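Local coordinates for putative uncharacterized protein PH0186 (Pyrococcus horikoshii, PDB 2ZTS) that probably works as a KaiC-like P-loop ATPase: it binds ADP together with magnesium, and six copies make up the assembly, at residues L207-N211 with I212-R216; I147-L151 with E152-K156. All coordinates share one frame; numbering follows the deposited sequence.

Contact 1: L207-N211 with I212-R216; sequences LQEKN and IELKR
The β-hairpin formed by strands 201-209 and 214-223 turns at this contact, and its strands lie antiparallel as neighbours within the mixed sheet of the KaiC-like P-loop fold. Q208 and K215 form the hydrogen-bonded pair. Q208 N gives its hydrogen to K215 O at 3.1 Å, and K215 N returns a bond to Q208 O at 3.2 Å. Nearer the turn, K210 N makes a hydrogen bond to E213 O at 2.9 Å. The peptide bond before N211 is cis, which probably helps the chain reverse between K210 and E213.

L207, E209, L214 and R216 share one face of the hairpin. E209 runs alongside L214 and offers its aliphatic part, CG resting 3.6 Å from L214 CD2, while the extended chain carries its carboxylate onward. Branched apolar residues suit this face because L214 packs on L219, and L207 on M230, both of a neighbouring subunit. R216 belongs to the ADP pocket: its side chain touches the nucleotide, and NH1 is hydrogen-bonded to G40 O in the P-loop. An arginine fits here, having a long hydrocarbon shaft to lie on leucine and a cationic end that bonds to the G40 carbonyl beside the ligand. With CG beside its backbone N (chi1 -68°), L207 lies alongside this shaft, CD2 standing 3.7 Å from R216 CG and 3.6 Å from R216 NH1.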
loop_
_atom_site.group_PDB
_atom_site.type_symbol
_atom_site.label_atom_id
_atom_site.label_comp_id
_atom_site.label_asym_id
_atom_site.label_seq_id
_atom_site.Cartn_x
_atom_site.Cartn_y
_atom_site.Cartn_z
ATOM N N LEU C 207 20.512 7.867 7.673
ATOM C CA LEU C 207 21.631 6.957 7.463
ATOM C C LEU C 207 21.517 6.483 6.049
ATOM O O LEU C 207 20.527 5.808 5.720
ATOM C CB LEU C 207 21.479 5.746 8.355
ATOM C CG LEU C 207 21.624 5.948 9.832
ATOM C CD1 LEU C 207 21.200 4.702 10.587
ATOM C CD2 LEU C 207 23.040 6.299 10.146
ATOM N N GLN C 208 22.494 6.842 5.214
ATOM C CA GLN C 208 22.515 6.400 3.825
ATOM C C GLN C 208 23.348 5.131 3.651
ATOM O O GLN C 208 24.289 4.899 4.385
ATOM C CB GLN C 208 23.070 7.488 2.899
ATOM C CG GLN C 208 21.976 8.290 2.165
ATOM C CD GLN C 208 22.525 9.085 0.988
ATOM O OE1 GLN C 208 23.159 8.498 0.074
ATOM N NE2 GLN C 208 22.289 10.413 0.988
ATOM N N GLU C 209 23.001 4.341 2.641
ATOM C CA GLU C 209 23.608 3.023 2.430
ATOM C C GLU C 209 24.687 3.182 1.368
ATOM O O GLU C 209 24.353 3.427 0.225
ATOM C CB GLU C 209 22.523 1.999 1.979
ATOM C CG GLU C 209 21.814 1.230 3.118
ATOM C CD GLU C 209 21.010 -0.002 2.657
ATOM O OE1 GLU C 209 21.483 -0.767 1.781
ATOM O OE2 GLU C 209 19.890 -0.218 3.180
ATOM N N LYS C 210 25.959 3.079 1.747
ATOM C CA LYS C 210 27.064 3.169 0.788
ATOM C C LYS C 210 28.352 2.547 1.363
ATOM O O LYS C 210 28.981 3.169 2.220
ATOM C CB LYS C 210 27.341 4.658 0.373
ATOM C CG LYS C 210 27.200 4.972 -1.174
ATOM C CD LYS C 210 27.327 6.506 -1.627
ATOM C CE LYS C 210 26.864 7.590 -0.585
ATOM N NZ LYS C 210 25.417 7.540 -0.122
ATOM N N ASN C 211 28.799 1.354 0.951
ATOM C CA ASN C 211 28.098 0.347 0.147
ATOM C C ASN C 211 27.844 -0.925 1.003
ATOM O O ASN C 211 26.913 -1.687 0.726
ATOM C CB ASN C 211 28.895 -0.004 -1.131
ATOM C CG ASN C 211 30.402 0.386 -1.053
ATOM O OD1 ASN C 211 30.960 0.972 -2.007
ATOM N ND2 ASN C 211 31.062 0.036 0.067
ATOM N N ILE C 212 28.718 -1.153 2.004
ATOM C CA ILE C 212 28.435 -2.002 3.168
ATOM C C ILE C 212 28.432 -1.181 4.451
ATOM O O ILE C 212 28.444 -1.786 5.526
ATOM C CB ILE C 212 29.485 -3.168 3.329
ATOM C CG1 ILE C 212 30.894 -2.609 3.620
ATOM C CG2 ILE C 212 29.492 -4.119 2.088
ATOM C CD1 ILE C 212 31.899 -3.642 4.193
ATOM N N GLU C 213 28.448 0.167 4.318
ATOM C CA GLU C 213 28.542 1.140 5.443
ATOM C C GLU C 213 27.401 2.202 5.454
ATOM O O GLU C 213 27.099 2.827 4.417
ATOM C CB GLU C 213 29.899 1.892 5.419
ATOM C CG GLU C 213 29.961 3.071 6.401
ATOM C CD GLU C 213 31.277 3.200 7.149
ATOM O OE1 GLU C 213 32.334 2.852 6.572
ATOM O OE2 GLU C 213 31.255 3.666 8.318
ATOM N N LEU C 214 26.783 2.415 6.624
ATOM C CA LEU C 214 25.770 3.473 6.788
ATOM C C LEU C 214 26.424 4.766 7.303
ATOM O O LEU C 214 26.965 4.771 8.373
ATOM C CB LEU C 214 24.684 3.017 7.773
ATOM C CG LEU C 214 23.778 1.776 7.548
ATOM C CD1 LEU C 214 23.205 1.370 8.916
ATOM C CD2 LEU C 214 22.610 1.989 6.523
ATOM N N LYS C 215 26.414 5.864 6.565
ATOM C CA LYS C 215 26.997 7.125 7.100
ATOM C C LYS C 215 25.855 8.087 7.452
ATOM O O LYS C 215 24.784 8.061 6.861
ATOM C CB LYS C 215 27.972 7.775 6.100
ATOM C CG LYS C 215 28.578 9.233 6.551
ATOM C CD LYS C 215 30.138 9.302 6.503
ATOM C CE LYS C 215 30.764 9.719 5.107
ATOM N NZ LYS C 215 29.991 10.776 4.346
ATOM N N ARG C 216 26.081 8.937 8.434
ATOM C CA ARG C 216 25.029 9.834 8.901
ATOM C C ARG C 216 24.996 11.136 8.124
ATOM O O ARG C 216 26.036 11.739 7.839
ATOM C CB ARG C 216 25.215 10.131 10.365
ATOM C CG ARG C 216 25.385 8.914 11.220
ATOM C CD ARG C 216 25.386 9.352 12.652
ATOM N NE ARG C 216 25.575 8.290 13.593
ATOM C CZ ARG C 216 24.616 7.446 13.971
ATOM N NH1 ARG C 216 23.379 7.560 13.485
ATOM N NH2 ARG C 216 24.900 6.515 14.861
#

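Contact 2: I147-L151 with E152-K156; sequences IALRL and EEERK
E154 and L149 lie side by side where helix 144-149 gives way to the loop and short 3-10 segment leading into helix 157-171. Followed outward from the backbone, the glutamate begins with CB at 4.0 Å from A148 O. CG stays near that carbonyl and is 4.2 Å from the methyl CB of A148, a residue small enough to let the returning chain come close. CG stands anti to the backbone N (chi1 177°), and the chain runs on extended, which brings CD to 3.8 Å from L149 CD2. At the tip both carboxylate oxygens flank the same methyl, OE2 at 3.6 Å and OE1 at 3.8 Å from L149 CD2, but the polar partners of OE2 come from elsewhere in the chain: a salt bridge to R191 NH2 and a hydrogen bond with Y192 OH. With an alanine here, R191 and Y192 would probably lose their acidic partner, and L149 CD2 its neighbour on that side.

L151 fills the inside of the turn. Its CD1 lies 3.7 Å from E153 O and 3.9 Å from K156 C, and the side chain also packs on V160 of helix 157-171 and V120 of helix 120-134, a setting that favours a bulky apolar residue. The backbone is held within each half, by L151 N bonding to A148 O and K156 N to E153 O. A neighbouring subunit closes on the same turn, its R158 hydrogen-bonded to L151 O and its F197 packed on L149. The chemistry is therefore divided: across the turn the contacts are van der Waals, methyls resting on backbone and carboxylate atoms, while the E154 carboxylate, gripped through OE2 by a cation and a hydroxyl, is likely to remain ionised and limited in its rotation.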
loop_
_atom_site.group_PDB
_atom_site.type_symbol
_atom_site.label_atom_id
_atom_site.label_comp_id
_atom_site.label_asym_id
_atom_site.label_seq_id
_atom_site.Cartn_x
_atom_site.Cartn_y
_atom_site.Cartn_z
ATOM N N ILE C 147 4.298 9.981 22.964
ATOM C CA ILE C 147 3.026 10.475 23.456
ATOM C C ILE C 147 1.884 9.658 22.837
ATOM O O ILE C 147 0.978 9.215 23.508
ATOM C CB ILE C 147 2.797 11.975 23.137
ATOM C CG1 ILE C 147 3.851 12.879 23.798
ATOM C CG2 ILE C 147 1.383 12.365 23.517
ATOM C CD1 ILE C 147 3.768 14.355 23.321
ATOM N N ALA C 148 1.896 9.536 21.534
ATOM C CA ALA C 148 0.826 8.899 20.835
ATOM C C ALA C 148 0.627 7.469 21.286
ATOM O O ALA C 148 -0.526 7.032 21.451
ATOM C CB ALA C 148 1.073 8.946 19.277
ATOM N N LEU C 149 1.728 6.740 21.463
ATOM C CA LEU C 149 1.622 5.336 21.849
ATOM C C LEU C 149 1.023 5.183 23.222
ATOM O O LEU C 149 0.562 4.104 23.531
ATOM C CB LEU C 149 2.972 4.632 21.817
ATOM C CG LEU C 149 3.520 4.542 20.366
ATOM C CD1 LEU C 149 4.963 4.155 20.392
ATOM C CD2 LEU C 149 2.664 3.547 19.531
ATOM N N ARG C 150 1.036 6.238 24.044
ATOM C CA ARG C 150 0.435 6.168 25.399
ATOM C C ARG C 150 -1.016 6.557 25.489
ATOM O O ARG C 150 -1.640 6.435 26.545
ATOM C CB ARG C 150 1.267 6.962 26.431
ATOM C CG ARG C 150 2.514 6.263 26.819
ATOM C CD ARG C 150 3.626 7.121 27.516
ATOM N NE ARG C 150 4.704 6.225 27.967
ATOM C CZ ARG C 150 5.701 5.737 27.195
ATOM N NH1 ARG C 150 5.817 6.089 25.913
ATOM N NH2 ARG C 150 6.626 4.912 27.725
ATOM N N LEU C 151 -1.590 7.015 24.394
ATOM C CA LEU C 151 -2.974 7.430 24.434
ATOM C C LEU C 151 -3.899 6.203 24.325
ATOM O O LEU C 151 -3.503 5.087 23.857
ATOM C CB LEU C 151 -3.273 8.428 23.300
ATOM C CG LEU C 151 -2.326 9.612 23.062
ATOM C CD1 LEU C 151 -2.722 10.162 21.751
ATOM C CD2 LEU C 151 -2.412 10.680 24.131
ATOM N N GLU C 152 -5.125 6.408 24.781
ATOM C CA GLU C 152 -6.197 5.421 24.634
ATOM C C GLU C 152 -6.279 5.031 23.176
ATOM O O GLU C 152 -6.321 3.860 22.810
ATOM C CB GLU C 152 -7.560 6.055 25.061
ATOM C CG GLU C 152 -8.347 5.295 26.109
ATOM C CD GLU C 152 -9.881 5.377 25.946
ATOM O OE1 GLU C 152 -10.426 5.861 24.901
ATOM O OE2 GLU C 152 -10.545 4.919 26.889
ATOM N N GLU C 153 -6.318 6.048 22.318
ATOM C CA GLU C 153 -6.451 5.847 20.896
ATOM C C GLU C 153 -5.302 6.619 20.210
ATOM O O GLU C 153 -5.236 7.845 20.294
ATOM C CB GLU C 153 -7.844 6.338 20.442
ATOM C CG GLU C 153 -8.978 5.297 20.516
ATOM C CD GLU C 153 -10.377 5.921 20.264
ATOM O OE1 GLU C 153 -10.661 6.403 19.125
ATOM O OE2 GLU C 153 -11.204 5.943 21.227
ATOM N N GLU C 154 -4.390 5.879 19.587
ATOM C CA GLU C 154 -3.175 6.406 19.022
ATOM C C GLU C 154 -3.460 7.495 18.004
ATOM O O GLU C 154 -2.819 8.530 18.017
ATOM C CB GLU C 154 -2.323 5.258 18.376
ATOM C CG GLU C 154 -1.055 5.750 17.690
ATOM C CD GLU C 154 -0.137 4.633 17.202
ATOM O OE1 GLU C 154 -0.497 3.468 17.398
ATOM O OE2 GLU C 154 0.952 4.910 16.627
ATOM N N ARG C 155 -4.475 7.311 17.168
ATOM C CA ARG C 155 -4.864 8.369 16.240
ATOM C C ARG C 155 -5.349 9.732 16.837
ATOM O O ARG C 155 -5.425 10.673 16.113
ATOM C CB ARG C 155 -5.906 7.873 15.274
ATOM C CG ARG C 155 -7.332 7.718 15.857
ATOM C CD ARG C 155 -8.229 6.855 14.915
ATOM N NE ARG C 155 -9.650 7.176 15.044
ATOM C CZ ARG C 155 -10.464 7.680 14.082
ATOM N NH1 ARG C 155 -10.031 7.961 12.840
ATOM N NH2 ARG C 155 -11.752 7.898 14.391
ATOM N N LYS C 156 -5.645 9.820 18.122
ATOM C CA LYS C 156 -5.955 11.104 18.764
ATOM C C LYS C 156 -4.732 11.996 18.928
ATOM O O LYS C 156 -4.821 13.084 19.435
ATOM C CB LYS C 156 -6.623 10.916 20.140
ATOM C CG LYS C 156 -7.858 9.941 20.182
ATOM C CD LYS C 156 -9.095 10.462 19.440
ATOM C CE LYS C 156 -10.257 10.764 20.357
ATOM N NZ LYS C 156 -10.966 12.044 19.861
#

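Contact 2 comes first along the chain, in the connection between helices 144-149 and 157-171 that follows the sheet strand 138-142; contact 1 comes later, at the turn between strands 201-209 and 214-223. The two do not touch: their centres are about 33 Å apart and their nearest atoms about 19 Å. They are joined through the mixed sheet, in which strands 138-142 and 201-209 are separated by 174-179 and 32-36. Both belong to the same KaiC-like domain, and both meet a neighbouring subunit, so two distant parts of the same P-loop fold contribute to the assembly. Of the two, residues 207-216 also supply a residue of the ADP pocket.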